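Side-chain contacts in hydrogenase maturation protease HycI (Thermococcus kodakarensis KOD1, PDB 5ZBY), which probably acts as an endopeptidase that trims the C-terminus of a [NiFe] hydrogenase precursor during its maturation: residues Pro136-Leu139 and Ile140-Arg143; Asp22-Gly25 and Asp26-Phe29; Pro104-Ile107 and Val108-Ile112; Arg143-Arg146 and Leu147-Ile151. One frame throughout, in Å; residues are numbered along the deposited sequence.

Contact 1 (Pro136-Leu139 and Ile140-Arg143)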
ATOM      1  N   PRO A 136      12.889  -3.455  11.018  1.00 30.59           N
ATOM      2  CA  PRO A 136      12.265  -2.126  11.016  1.00 33.81           C
ATOM      3  C   PRO A 136      12.397  -1.429  12.367  1.00 40.70           C
ATOM      4  O   PRO A 136      12.501  -2.102  13.382  1.00 35.13           O
ATOM      5  CB  PRO A 136      10.789  -2.415  10.690  1.00 30.14           C
ATOM      6  CG  PRO A 136      10.616  -3.905  10.965  1.00 35.93           C
ATOM      7  CD  PRO A 136      11.934  -4.517  10.650  1.00 32.96           C
ATOM      8  N   SER A 137      12.326  -0.121  12.386  1.00 29.96           N
ATOM      9  CA  SER A 137      12.323   0.621  13.615  1.00 25.93           C
ATOM     10  C   SER A 137      11.065   0.349  14.398  1.00 37.31           C
ATOM     11  O   SER A 137      10.102  -0.066  13.863  1.00 29.71           O
ATOM     12  CB  SER A 137      12.460   2.105  13.319  1.00 28.64           C
ATOM     13  OG  SER A 137      11.337   2.643  12.698  1.00 28.20           O
ATOM     14  N   GLU A 138      11.139   0.538  15.703  1.00 37.59           N
ATOM     15  CA  GLU A 138       9.989   0.418  16.582  1.00 34.99           C
ATOM     16  C   GLU A 138       8.877   1.313  16.093  1.00 31.00           C
ATOM     17  O   GLU A 138       7.712   0.911  16.067  1.00 31.56           O
ATOM     18  CB  GLU A 138      10.366   0.817  18.007  1.00 43.12           C
ATOM     19  CG  GLU A 138      11.508   0.000  18.545  1.00 44.65           C
ATOM     20  CD  GLU A 138      11.132  -1.468  18.647  1.00 88.06           C
ATOM     21  OE1 GLU A 138      10.005  -1.749  19.102  1.00 90.60           O
ATOM     22  OE2 GLU A 138      11.948  -2.334  18.260  1.00 98.13           O
ATOM     23  N   LEU A 139       9.245   2.519  15.693  1.00 29.63           N
ATOM     24  CA  LEU A 139       8.270   3.517  15.251  1.00 29.40           C
ATOM     25  C   LEU A 139       7.504   3.025  14.012  1.00 28.00           C
ATOM     26  O   LEU A 139       6.298   3.068  13.987  1.00 28.41           O
ATOM     27  CB  LEU A 139       8.963   4.862  14.956  1.00 27.90           C
ATOM     28  CG  LEU A 139       8.067   5.952  14.354  1.00 30.91           C
ATOM     29  CD1 LEU A 139       6.839   6.167  15.178  1.00 41.70           C
ATOM     30  CD2 LEU A 139       8.922   7.253  14.308  1.00 35.32           C
ATOM     31  N   ILE A 140       8.210   2.535  13.020  1.00 25.11           N
ATOM     32  CA  ILE A 140       7.578   2.019  11.828  1.00 23.13           C
ATOM     33  C   ILE A 140       6.718   0.810  12.127  1.00 31.21           C
ATOM     34  O   ILE A 140       5.713   0.651  11.528  1.00 26.38           O
ATOM     35  CB  ILE A 140       8.601   1.741  10.717  1.00 25.55           C
ATOM     36  CG1 ILE A 140       9.114   3.033  10.110  1.00 39.69           C
ATOM     37  CG2 ILE A 140       8.071   0.836   9.626  1.00 28.92           C
ATOM     38  CD1 ILE A 140       8.121   4.116   9.944  1.00 36.64           C
ATOM     39  N   LYS A 141       7.158  -0.054  13.017  1.00 27.87           N
ATOM     40  CA  LYS A 141       6.288  -1.177  13.405  1.00 29.90           C
ATOM     41  C   LYS A 141       5.011  -0.671  14.014  1.00 29.44           C
ATOM     42  O   LYS A 141       3.911  -1.209  13.726  1.00 30.15           O
ATOM     43  CB  LYS A 141       6.983  -2.121  14.392  1.00 35.09           C
ATOM     44  CG  LYS A 141       8.129  -2.884  13.786  1.00 37.07           C
ATOM     45  CD  LYS A 141       8.821  -3.763  14.833  1.00 44.10           C
ATOM     46  CE  LYS A 141      10.144  -3.203  15.264  1.00 68.75           C
ATOM     47  NZ  LYS A 141      10.850  -4.185  16.135  1.00 92.98           N
ATOM     48  N   GLU A 142       5.123   0.353  14.849  1.00 33.41           N
ATOM     49  CA  GLU A 142       3.934   0.888  15.509  1.00 33.84           C
ATOM     50  C   GLU A 142       3.008   1.549  14.472  1.00 33.11           C
ATOM     51  O   GLU A 142       1.776   1.448  14.570  1.00 32.99           O
ATOM     52  CB  GLU A 142       4.338   1.855  16.634  1.00 33.26           C
ATOM     53  CG  GLU A 142       3.158   2.488  17.359  1.00 44.70           C
ATOM     54  CD  GLU A 142       2.704   3.787  16.724  1.00 63.88           C
ATOM     55  OE1 GLU A 142       3.579   4.532  16.218  1.00 89.35           O
ATOM     56  OE2 GLU A 142       1.474   4.062  16.730  1.00 56.26           O
ATOM     57  N   ARG A 143       3.597   2.221  13.484  1.00 29.62           N
ATOM     58  CA  ARG A 143       2.835   2.916  12.455  1.00 28.21           C
ATOM     59  C   ARG A 143       2.132   1.875  11.571  1.00 26.72           C
ATOM     60  O   ARG A 143       0.996   2.076  11.146  1.00 28.39           O
ATOM     61  CB  ARG A 143       3.742   3.845  11.611  1.00 27.67           C
ATOM     62  CG  ARG A 143       4.259   5.113  12.364  1.00 29.45           C
ATOM     63  CD  ARG A 143       3.150   6.159  12.572  1.00 30.06           C
ATOM     64  NE  ARG A 143       2.316   5.802  13.706  1.00 55.22           N
ATOM     65  CZ  ARG A 143       1.226   6.471  14.068  1.00 54.49           C
ATOM     66  NH1 ARG A 143       0.852   7.539  13.377  1.00 47.77           N
ATOM     67  NH2 ARG A 143       0.506   6.063  15.111  1.00 55.61           N
TER

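Contact 2 (Asp22-Gly25 and Asp26-Phe29)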
ATOM      1  N   ASP A  22      10.939  -7.157   4.005  1.00 33.58           N
ATOM      2  CA  ASP A  22      10.896  -7.314   5.466  1.00 31.42           C
ATOM      3  C   ASP A  22      12.283  -7.402   6.140  1.00 37.58           C
ATOM      4  O   ASP A  22      12.368  -7.406   7.383  1.00 40.64           O
ATOM      5  CB  ASP A  22      10.048  -8.543   5.854  1.00 36.87           C
ATOM      6  CG  ASP A  22      10.509  -9.833   5.171  1.00 60.30           C
ATOM      7  OD1 ASP A  22      11.383  -9.781   4.271  1.00 50.79           O
ATOM      8  OD2 ASP A  22       9.957 -10.904   5.506  1.00 62.96           O
ATOM      9  N   VAL A  23      13.346  -7.457   5.346  1.00 29.72           N
ATOM     10  CA  VAL A  23      14.711  -7.382   5.869  1.00 34.78           C
ATOM     11  C   VAL A  23      15.457  -6.096   5.502  1.00 39.36           C
ATOM     12  O   VAL A  23      16.668  -6.034   5.597  1.00 32.48           O
ATOM     13  CB  VAL A  23      15.556  -8.607   5.482  1.00 49.04           C
ATOM     14  CG1 VAL A  23      14.786  -9.880   5.765  1.00 43.71           C
ATOM     15  CG2 VAL A  23      15.979  -8.535   4.025  1.00 41.95           C
ATOM     16  N   ARG A  24      14.731  -5.086   5.052  1.00 32.28           N
ATOM     17  CA  ARG A  24      15.338  -3.826   4.655  1.00 27.17           C
ATOM     18  C   ARG A  24      14.934  -2.654   5.547  1.00 29.82           C
ATOM     19  O   ARG A  24      14.550  -1.610   5.061  1.00 27.25           O
ATOM     20  CB  ARG A  24      15.102  -3.507   3.184  1.00 33.09           C
ATOM     21  CG  ARG A  24      16.263  -2.760   2.557  1.00 42.07           C
ATOM     22  CD  ARG A  24      16.230  -2.810   1.044  1.00 38.71           C
ATOM     23  NE  ARG A  24      15.054  -2.140   0.510  1.00 46.57           N
ATOM     24  CZ  ARG A  24      14.434  -2.509  -0.603  1.00 57.16           C
ATOM     25  NH1 ARG A  24      14.882  -3.543  -1.297  1.00 35.51           N
ATOM     26  NH2 ARG A  24      13.368  -1.845  -1.018  1.00 39.57           N
ATOM     27  N   GLY A  25      14.972  -2.877   6.854  1.00 25.72           N
ATOM     28  CA  GLY A  25      14.669  -1.853   7.832  1.00 28.30           C
ATOM     29  C   GLY A  25      13.264  -1.310   7.693  1.00 23.72           C
ATOM     30  O   GLY A  25      12.328  -2.067   7.567  1.00 26.42           O
ATOM     31  N   ASP A  26      13.120   0.005   7.710  1.00 26.86           N
ATOM     32  CA  ASP A  26      11.774   0.600   7.650  1.00 23.58           C
ATOM     33  C   ASP A  26      11.061   0.296   6.337  1.00 23.62           C
ATOM     34  O   ASP A  26       9.847   0.542   6.236  1.00 25.28           O
ATOM     35  CB  ASP A  26      11.862   2.107   7.846  1.00 25.70           C
ATOM     36  CG  ASP A  26      12.250   2.488   9.276  1.00 23.87           C
ATOM     37  OD1 ASP A  26      12.017   1.690  10.201  1.00 27.28           O
ATOM     38  OD2 ASP A  26      12.662   3.645   9.467  1.00 26.41           O
ATOM     39  N   ASP A  27      11.772  -0.188   5.316  1.00 22.78           N
ATOM     40  CA  ASP A  27      11.103  -0.647   4.067  1.00 22.68           C
ATOM     41  C   ASP A  27      10.233  -1.872   4.288  1.00 24.71           C
ATOM     42  O   ASP A  27       9.487  -2.271   3.371  1.00 24.97           O
ATOM     43  CB  ASP A  27      12.148  -0.950   2.980  1.00 26.47           C
ATOM     44  CG  ASP A  27      12.435   0.242   2.103  1.00 38.09           C
ATOM     45  OD1 ASP A  27      11.747   1.272   2.261  1.00 31.92           O
ATOM     46  OD2 ASP A  27      13.338   0.154   1.236  1.00 36.10           O
ATOM     47  N   ALA A  28      10.250  -2.427   5.496  1.00 25.07           N
ATOM     48  CA  ALA A  28       9.304  -3.509   5.816  1.00 26.24           C
ATOM     49  C   ALA A  28       7.874  -2.984   5.917  1.00 26.49           C
ATOM     50  O   ALA A  28       6.937  -3.761   5.951  1.00 28.64           O
ATOM     51  CB  ALA A  28       9.666  -4.177   7.110  1.00 26.67           C
ATOM     52  N   PHE A  29       7.715  -1.667   6.049  1.00 23.87           N
ATOM     53  CA  PHE A  29       6.388  -1.104   6.388  1.00 21.62           C
ATOM     54  C   PHE A  29       5.182  -1.754   5.674  1.00 25.05           C
ATOM     55  O   PHE A  29       4.262  -2.227   6.340  1.00 24.39           O
ATOM     56  CB  PHE A  29       6.367   0.391   6.094  1.00 22.37           C
ATOM     57  CG  PHE A  29       5.039   1.024   6.361  1.00 22.22           C
ATOM     58  CD1 PHE A  29       4.630   1.270   7.649  1.00 22.50           C
ATOM     59  CD2 PHE A  29       4.225   1.380   5.308  1.00 23.92           C
ATOM     60  CE1 PHE A  29       3.372   1.838   7.904  1.00 25.88           C
ATOM     61  CE2 PHE A  29       2.978   1.958   5.551  1.00 23.99           C
ATOM     62  CZ  PHE A  29       2.566   2.191   6.870  1.00 23.67           C
TER

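Contact 3 (Pro104-Ile107 and Val108-Ile112)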
ATOM      1  N   PRO A 104       7.938   1.729 -12.433  1.00 43.65           N
ATOM      2  CA  PRO A 104       7.202   2.549 -11.476  1.00 40.92           C
ATOM      3  C   PRO A 104       5.788   2.082 -11.207  1.00 34.08           C
ATOM      4  O   PRO A 104       5.150   1.474 -12.017  1.00 33.88           O
ATOM      5  CB  PRO A 104       7.234   3.944 -12.062  1.00 43.87           C
ATOM      6  CG  PRO A 104       7.391   3.776 -13.476  1.00 68.36           C
ATOM      7  CD  PRO A 104       8.315   2.646 -13.618  1.00 43.10           C
ATOM      8  N   LEU A 105       5.345   2.390 -10.014  1.00 31.15           N
ATOM      9  CA  LEU A 105       4.033   2.040  -9.565  1.00 29.71           C
ATOM     10  C   LEU A 105       2.992   2.713 -10.447  1.00 33.17           C
ATOM     11  O   LEU A 105       1.929   2.201 -10.642  1.00 27.48           O
ATOM     12  CB  LEU A 105       3.873   2.400  -8.103  1.00 28.61           C
ATOM     13  CG  LEU A 105       2.565   1.979  -7.463  1.00 32.62           C
ATOM     14  CD1 LEU A 105       2.391   0.484  -7.477  1.00 33.11           C
ATOM     15  CD2 LEU A 105       2.386   2.511  -6.061  1.00 31.18           C
ATOM     16  N   ARG A 106       3.302   3.888 -10.953  1.00 30.52           N
ATOM     17  CA  ARG A 106       2.373   4.536 -11.888  1.00 28.19           C
ATOM     18  C   ARG A 106       1.957   3.648 -13.063  1.00 29.80           C
ATOM     19  O   ARG A 106       0.792   3.650 -13.490  1.00 31.12           O
ATOM     20  CB  ARG A 106       2.998   5.835 -12.446  1.00 31.11           C
ATOM     21  CG  ARG A 106       2.073   6.589 -13.413  1.00 33.69           C
ATOM     22  CD  ARG A 106       2.676   7.992 -13.793  1.00 30.13           C
ATOM     23  NE  ARG A 106       3.858   7.830 -14.613  1.00 39.22           N
ATOM     24  CZ  ARG A 106       3.892   7.883 -15.945  1.00 50.97           C
ATOM     25  NH1 ARG A 106       2.790   8.122 -16.663  1.00 37.70           N
ATOM     26  NH2 ARG A 106       5.044   7.699 -16.565  1.00 47.13           N
ATOM     27  N   ILE A 107       2.904   2.927 -13.620  1.00 30.20           N
ATOM     28  CA  ILE A 107       2.627   2.028 -14.721  1.00 30.71           C
ATOM     29  C   ILE A 107       1.745   0.863 -14.303  1.00 32.84           C
ATOM     30  O   ILE A 107       0.774   0.571 -14.933  1.00 31.85           O
ATOM     31  CB  ILE A 107       3.913   1.429 -15.279  1.00 38.29           C
ATOM     32  CG1 ILE A 107       4.907   2.513 -15.685  1.00 40.57           C
ATOM     33  CG2 ILE A 107       3.613   0.511 -16.434  1.00 37.87           C
ATOM     34  CD1 ILE A 107       4.353   3.567 -16.584  1.00 38.75           C
ATOM     35  N   VAL A 108       2.086   0.264 -13.176  1.00 31.52           N
ATOM     36  CA  VAL A 108       1.261  -0.815 -12.606  1.00 27.51           C
ATOM     37  C   VAL A 108      -0.172  -0.352 -12.367  1.00 33.27           C
ATOM     38  O   VAL A 108      -1.119  -1.004 -12.794  1.00 30.51           O
ATOM     39  CB  VAL A 108       1.886  -1.348 -11.299  1.00 30.34           C
ATOM     40  CG1 VAL A 108       0.963  -2.403 -10.665  1.00 28.87           C
ATOM     41  CG2 VAL A 108       3.261  -1.939 -11.590  1.00 32.13           C
ATOM     42  N   ALA A 109      -0.336   0.761 -11.662  1.00 29.70           N
ATOM     43  CA  ALA A 109      -1.626   1.323 -11.325  1.00 30.61           C
ATOM     44  C   ALA A 109      -2.452   1.705 -12.555  1.00 30.39           C
ATOM     45  O   ALA A 109      -3.656   1.500 -12.576  1.00 29.57           O
ATOM     46  CB  ALA A 109      -1.418   2.577 -10.391  1.00 31.63           C
ATOM     47  N   SER A 110      -1.784   2.286 -13.566  1.00 29.08           N
ATOM     48  CA  SER A 110      -2.473   2.657 -14.814  1.00 27.41           C
ATOM     49  C   SER A 110      -3.000   1.418 -15.551  1.00 30.88           C
ATOM     50  O   SER A 110      -4.111   1.420 -16.067  1.00 32.72           O
ATOM     51  CB  SER A 110      -1.540   3.432 -15.750  1.00 34.17           C
ATOM     52  OG  SER A 110      -1.097   4.650 -15.122  1.00 35.34           O
ATOM     53  N   TYR A 111      -2.163   0.386 -15.617  1.00 29.19           N
ATOM     54  CA  TYR A 111      -2.647  -0.881 -16.215  1.00 28.79           C
ATOM     55  C   TYR A 111      -3.847  -1.456 -15.459  1.00 32.10           C
ATOM     56  O   TYR A 111      -4.881  -1.796 -16.063  1.00 31.55           O
ATOM     57  CB  TYR A 111      -1.508  -1.885 -16.246  1.00 28.03           C
ATOM     58  CG  TYR A 111      -1.922  -3.233 -16.772  1.00 40.28           C
ATOM     59  CD1 TYR A 111      -2.047  -3.450 -18.134  1.00 55.45           C
ATOM     60  CD2 TYR A 111      -2.179  -4.282 -15.910  1.00 40.69           C
ATOM     61  CE1 TYR A 111      -2.421  -4.681 -18.634  1.00 48.45           C
ATOM     62  CE2 TYR A 111      -2.568  -5.538 -16.409  1.00 43.55           C
ATOM     63  CZ  TYR A 111      -2.674  -5.721 -17.772  1.00 51.32           C
ATOM     64  OH  TYR A 111      -3.047  -6.951 -18.285  1.00 44.96           O
ATOM     65  N   ILE A 112      -3.735  -1.569 -14.135  1.00 30.68           N
ATOM     66  CA  ILE A 112      -4.866  -2.083 -13.348  1.00 30.22           C
ATOM     67  C   ILE A 112      -6.168  -1.290 -13.565  1.00 35.46           C
ATOM     68  O   ILE A 112      -7.249  -1.874 -13.798  1.00 34.13           O
ATOM     69  CB  ILE A 112      -4.532  -2.113 -11.829  1.00 31.59           C
ATOM     70  CG1 ILE A 112      -3.366  -3.087 -11.577  1.00 31.43           C
ATOM     71  CG2 ILE A 112      -5.838  -2.426 -11.029  1.00 33.61           C
ATOM     72  CD1 ILE A 112      -2.732  -3.029 -10.179  1.00 31.35           C
TER

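Contact 4 (Arg143-Arg146 and Leu147-Ile151)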
ATOM      1  N   ARG A 143       3.597   2.221  13.484  1.00 29.62           N
ATOM      2  CA  ARG A 143       2.835   2.916  12.455  1.00 28.21           C
ATOM      3  C   ARG A 143       2.132   1.875  11.571  1.00 26.72           C
ATOM      4  O   ARG A 143       0.996   2.076  11.146  1.00 28.39           O
ATOM      5  CB  ARG A 143       3.742   3.845  11.611  1.00 27.67           C
ATOM      6  CG  ARG A 143       4.259   5.113  12.364  1.00 29.45           C
ATOM      7  CD  ARG A 143       3.150   6.159  12.572  1.00 30.06           C
ATOM      8  NE  ARG A 143       2.316   5.802  13.706  1.00 55.22           N
ATOM      9  CZ  ARG A 143       1.226   6.471  14.068  1.00 54.49           C
ATOM     10  NH1 ARG A 143       0.852   7.539  13.377  1.00 47.77           N
ATOM     11  NH2 ARG A 143       0.506   6.063  15.111  1.00 55.61           N
ATOM     12  N   ALA A 144       2.811   0.760  11.273  1.00 27.67           N
ATOM     13  CA  ALA A 144       2.171  -0.303  10.459  1.00 23.19           C
ATOM     14  C   ALA A 144       0.988  -0.884  11.211  1.00 29.12           C
ATOM     15  O   ALA A 144      -0.082  -1.090  10.629  1.00 27.13           O
ATOM     16  CB  ALA A 144       3.169  -1.401  10.121  1.00 25.47           C
ATOM     17  N   GLU A 145       1.181  -1.134  12.505  1.00 29.90           N
ATOM     18  CA  GLU A 145       0.090  -1.724  13.311  1.00 32.83           C
ATOM     19  C   GLU A 145      -1.080  -0.729  13.362  1.00 35.49           C
ATOM     20  O   GLU A 145      -2.252  -1.093  13.213  1.00 36.14           O
ATOM     21  CB  GLU A 145       0.600  -2.078  14.723  1.00 37.30           C
ATOM     22  CG  GLU A 145      -0.441  -2.647  15.659  1.00 55.04           C
ATOM     23  CD  GLU A 145      -0.883  -4.053  15.266  1.00 65.65           C
ATOM     24  OE1 GLU A 145      -0.085  -4.799  14.646  1.00 56.43           O
ATOM     25  OE2 GLU A 145      -2.034  -4.413  15.590  1.00 89.02           O
ATOM     26  N   ARG A 146      -0.760   0.541  13.550  1.00 33.88           N
ATOM     27  CA  ARG A 146      -1.783   1.584  13.563  1.00 30.24           C
ATOM     28  C   ARG A 146      -2.560   1.685  12.245  1.00 37.53           C
ATOM     29  O   ARG A 146      -3.811   1.687  12.239  1.00 34.39           O
ATOM     30  CB  ARG A 146      -1.120   2.920  13.916  1.00 31.44           C
ATOM     31  CG  ARG A 146      -2.061   4.092  13.920  1.00 46.65           C
ATOM     32  CD  ARG A 146      -3.184   3.858  14.902  1.00 57.60           C
ATOM     33  NE  ARG A 146      -3.985   5.056  15.083  1.00 82.95           N
ATOM     34  CZ  ARG A 146      -5.090   5.101  15.811  1.00104.31           C
ATOM     35  NH1 ARG A 146      -5.529   4.005  16.424  1.00 82.98           N
ATOM     36  NH2 ARG A 146      -5.756   6.245  15.922  1.00 74.29           N
ATOM     37  N   LEU A 147      -1.855   1.692  11.112  1.00 30.93           N
ATOM     38  CA  LEU A 147      -2.557   1.743   9.819  1.00 30.01           C
ATOM     39  C   LEU A 147      -3.387   0.488   9.585  1.00 30.53           C
ATOM     40  O   LEU A 147      -4.495   0.552   9.024  1.00 30.15           O
ATOM     41  CB  LEU A 147      -1.564   1.936   8.653  1.00 26.34           C
ATOM     42  CG  LEU A 147      -2.250   2.010   7.279  1.00 25.96           C
ATOM     43  CD1 LEU A 147      -3.200   3.202   7.136  1.00 31.96           C
ATOM     44  CD2 LEU A 147      -1.139   2.063   6.231  1.00 24.94           C
ATOM     45  N   ALA A 148      -2.851  -0.674   9.961  1.00 27.02           N
ATOM     46  CA  ALA A 148      -3.653  -1.907   9.767  1.00 24.49           C
ATOM     47  C   ALA A 148      -4.905  -1.841  10.609  1.00 31.61           C
ATOM     48  O   ALA A 148      -5.964  -2.262  10.145  1.00 33.17           O
ATOM     49  CB  ALA A 148      -2.846  -3.152  10.106  1.00 26.85           C
ATOM     50  N   GLU A 149      -4.798  -1.337  11.833  1.00 33.93           N
ATOM     51  CA  GLU A 149      -5.992  -1.174  12.678  1.00 37.70           C
ATOM     52  C   GLU A 149      -7.002  -0.184  12.102  1.00 37.28           C
ATOM     53  O   GLU A 149      -8.228  -0.438  12.131  1.00 37.23           O
ATOM     54  CB  GLU A 149      -5.604  -0.740  14.090  1.00 36.07           C
ATOM     55  CG  GLU A 149      -4.870  -1.796  14.891  1.00 51.15           C
ATOM     56  CD  GLU A 149      -4.589  -1.350  16.320  1.00 76.13           C
ATOM     57  OE1 GLU A 149      -5.053  -0.254  16.707  1.00 84.54           O
ATOM     58  OE2 GLU A 149      -3.908  -2.102  17.058  1.00 85.90           O
ATOM     59  N   LEU A 150      -6.524   0.933  11.574  1.00 32.93           N
ATOM     60  CA  LEU A 150      -7.431   1.935  11.021  1.00 36.82           C
ATOM     61  C   LEU A 150      -8.160   1.340   9.826  1.00 49.24           C
ATOM     62  O   LEU A 150      -9.395   1.488   9.668  1.00 36.50           O
ATOM     63  CB  LEU A 150      -6.671   3.204  10.635  1.00 34.14           C
ATOM     64  CG  LEU A 150      -6.071   3.935  11.842  1.00 49.83           C
ATOM     65  CD1 LEU A 150      -4.991   4.903  11.420  1.00 40.84           C
ATOM     66  CD2 LEU A 150      -7.183   4.664  12.593  1.00 49.88           C
ATOM     67  N   ILE A 151      -7.407   0.637   8.986  1.00 30.51           N
ATOM     68  CA  ILE A 151      -8.035   0.040   7.800  1.00 29.23           C
ATOM     69  C   ILE A 151      -8.984  -1.060   8.215  1.00 31.92           C
ATOM     70  O   ILE A 151     -10.108  -1.150   7.662  1.00 33.59           O
ATOM     71  CB  ILE A 151      -6.987  -0.500   6.797  1.00 30.36           C
ATOM     72  CG1 ILE A 151      -6.254   0.691   6.172  1.00 29.53           C
ATOM     73  CG2 ILE A 151      -7.679  -1.384   5.723  1.00 32.04           C
ATOM     74  CD1 ILE A 151      -5.062   0.298   5.325  1.00 32.29           C
TER

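Contact 1 (Pro136-Leu139 and Ile140-Arg143)
The carboxylate of E138 is approached over its face by K141, whose NZ stands 3.0 Å from OE2 and 49° out of the carboxylate plane, a salt bridge made from above the plane. The other flat groups here, the guanidinium of R143 and the carboxylate of E142, meet edge to edge: R143 NH2 lies 2.7 Å from E142 OE2 and meets the syn lone pair of that oxygen, while NE takes OE1 at a more tilted angle, one nitrogen to each oxygen.

K141 reaches E138 because CG stands anti to the carbonyl carbon (chi1 -68°) and the chain then bends at chi3. The two side chains run side by side, pointing the same way, and K141 CG packs 3.9 Å from CG of P136. The ammonium of K141 also forms a salt bridge with E135, so a methionine in its place would probably leave two neighbouring glutamates without their shared positive partner.

Beneath this charged surface, S137 turns its hydroxyl back over the first turn of the helix. OG accepts from I140 N at 3.1 Å with a nearly straight bond, and it is also hydrogen-bonded to D26. I140 CG1 rests 3.4 Å from the same OG. This branched apolar side chain suits a buried position, where it packs against F29 and C125. L139 touches I82, and its CD1 lies 4.0 Å from the aliphatic CG of R143. A serine at the N-cap, its OG accepting from the amide three residues on, is a classic beginning of an α-helix, here helix 138-156, to which this protein adds ion pairs along the first turns.

Contact 2 (Asp22-Gly25 and Asp26-Phe29)
R24 and D27 are joined by a side-on grip in which two nitrogens hold one oxygen: NE and NH2 of R24 each stand 3.0 Å from D27 OD2. That oxygen lies in the guanidinium plane, at its edge, yet the carboxylate itself is turned 76° against the guanidinium. NE therefore uses the anti lone pair of OD2, whereas NH2 comes from above the carboxylate plane. A bend in the arginine chain at chi3 (64°) brings NE and NH2 round to this oxygen, and R24 CB packs 3.9 Å from D27 CB.

NH1 of R24 makes a second salt bridge, to E53, so the arginine ties two acidic residues together. Replacing it by a leucine would probably leave D27 and E53 without the positive charge between them and D27 freer to turn.

The segment belongs to the loop that follows the parallel strand 14-18 and winds through a short 3-10 turn into helix 29-40, a β-to-α connection of the α/β fold. G25 sits at its pivot. With a positive phi of 60° and no CB to press on the amide of D26, glycine fits this sharp bend. Its carbonyl oxygen accepts A28 N at 3.0 Å, and R24 O likewise accepts D27 N at 3.1 Å. A28 turns its methyl toward D22, CB lying 3.7 Å from CA of D22, beside P136 of the loop leading to helix 138-156.

Contact 3 (Pro104-Ile107 and Val108-Ile112)
Residues 104-112 form the N-terminal turns of helix 105-116, with P104 at the N-cap position. A proline suits this place because the helix asks for no amide hydrogen there, although its ring cannot cap the first turn as a serine or aspartate would. The amide of L105 is instead hydrogen-bonded to the sulfonate of a bound EPE molecule, probably from the crystallisation liquor.

The distinctive side-chain bond joins S110 to R106. OG of S110 donates to R106 O at 2.7 Å, and S110 N reaches the same oxygen at 2.9 Å. The two donors come from opposite faces of the carbonyl plane, so the oxygen is gripped twice by one residue. The hydroxyl can fold back because OG stands anti to the serine's own carbonyl carbon (chi1 -61°), beside its backbone N. A109 N is bonded to L105 O at 2.9 Å, nearly straight, and Y111 N to I107 O at 3.0 Å, whereas the bond from V108 N to P104 O is long and weak.

On the inner side, L105 CD1 approaches V108 CB at 4.3 Å. Leucine, valine and the small A109 suit this side, since the side chains of L105 and A109 touch strand 119-125 and that of V108 touches V59 of helix 59-64. On the exposed side, I107 CD1 sits over one face of the R106 guanidinium, offset toward its rim.

The paired hydrogen bonds to R106 O let the serine satisfy its hydroxyl within the helix itself, while the weak bond at P104 probably leaves the first turn less firmly held than the next.

Contact 4 (Arg143-Arg146 and Leu147-Ile151)
This is an i to i+4 contact on the middle of helix 138-156, where one face of the helix packs against helix 29-40 and strand 119-125 while the other carries charge. Small and apolar residues make the inner face: A144 and A148 rest on L32, V33 and R36 and allow close approach of the two helices, and L147 reaches F29 and I123.

On the outer face R146 lies along L150. CD2 of the leucine stands 3.8 Å above the guanidinium plane, over its centre, and CD1 touches the arginine's methylene CG at 3.9 Å. CG of R146 is anti to its backbone N (chi1 178°), and a bend at chi2 swings the chain toward L150. At the guanidinium edge E149 OE1 comes within 4.3 Å of NH1, near the plane but beyond a salt bridge.

E145 and E149 cross with their carboxylates turned 82° to one another, and their OE2 atoms are 3.3 Å apart; no hydrogen bond joins them. The backbone beneath keeps regular spacing, with E149 N 2.9 Å from E145 O.

Such closeness of like charges would probably be costly by itself, but a salt bridge from E145 OE2 to R36 of helix 29-40 is likely to offset part of it. That link to R36 also ties the two helices at the border of their apolar seam. The positive charge of R146, though too distant to pair with E149, may ease the charge there.

Contacts 1 and 4 are successive turns of helix 138-156 and share R143; contact 1 lies at the surface, whereas contacts 2, 3 and 4 are partly buried. Contact 2 is the loop that leads into helix 29-40 and meets both: D26 bonds to the capping S137 of contact 1, and the ring of F29 packs on A144 and L147 of contact 4. Contact 3, on helix 105-116, stands apart on the opposite side of the chain's centre from contacts 1 and 4. Their chemistry differs accordingly: ion pairs and a cap in contact 1, an arginine-aspartate grip in contact 2, serine-to-backbone bonding in contact 3, an arginine covered by a leucine methyl and crowded glutamates in contact 4.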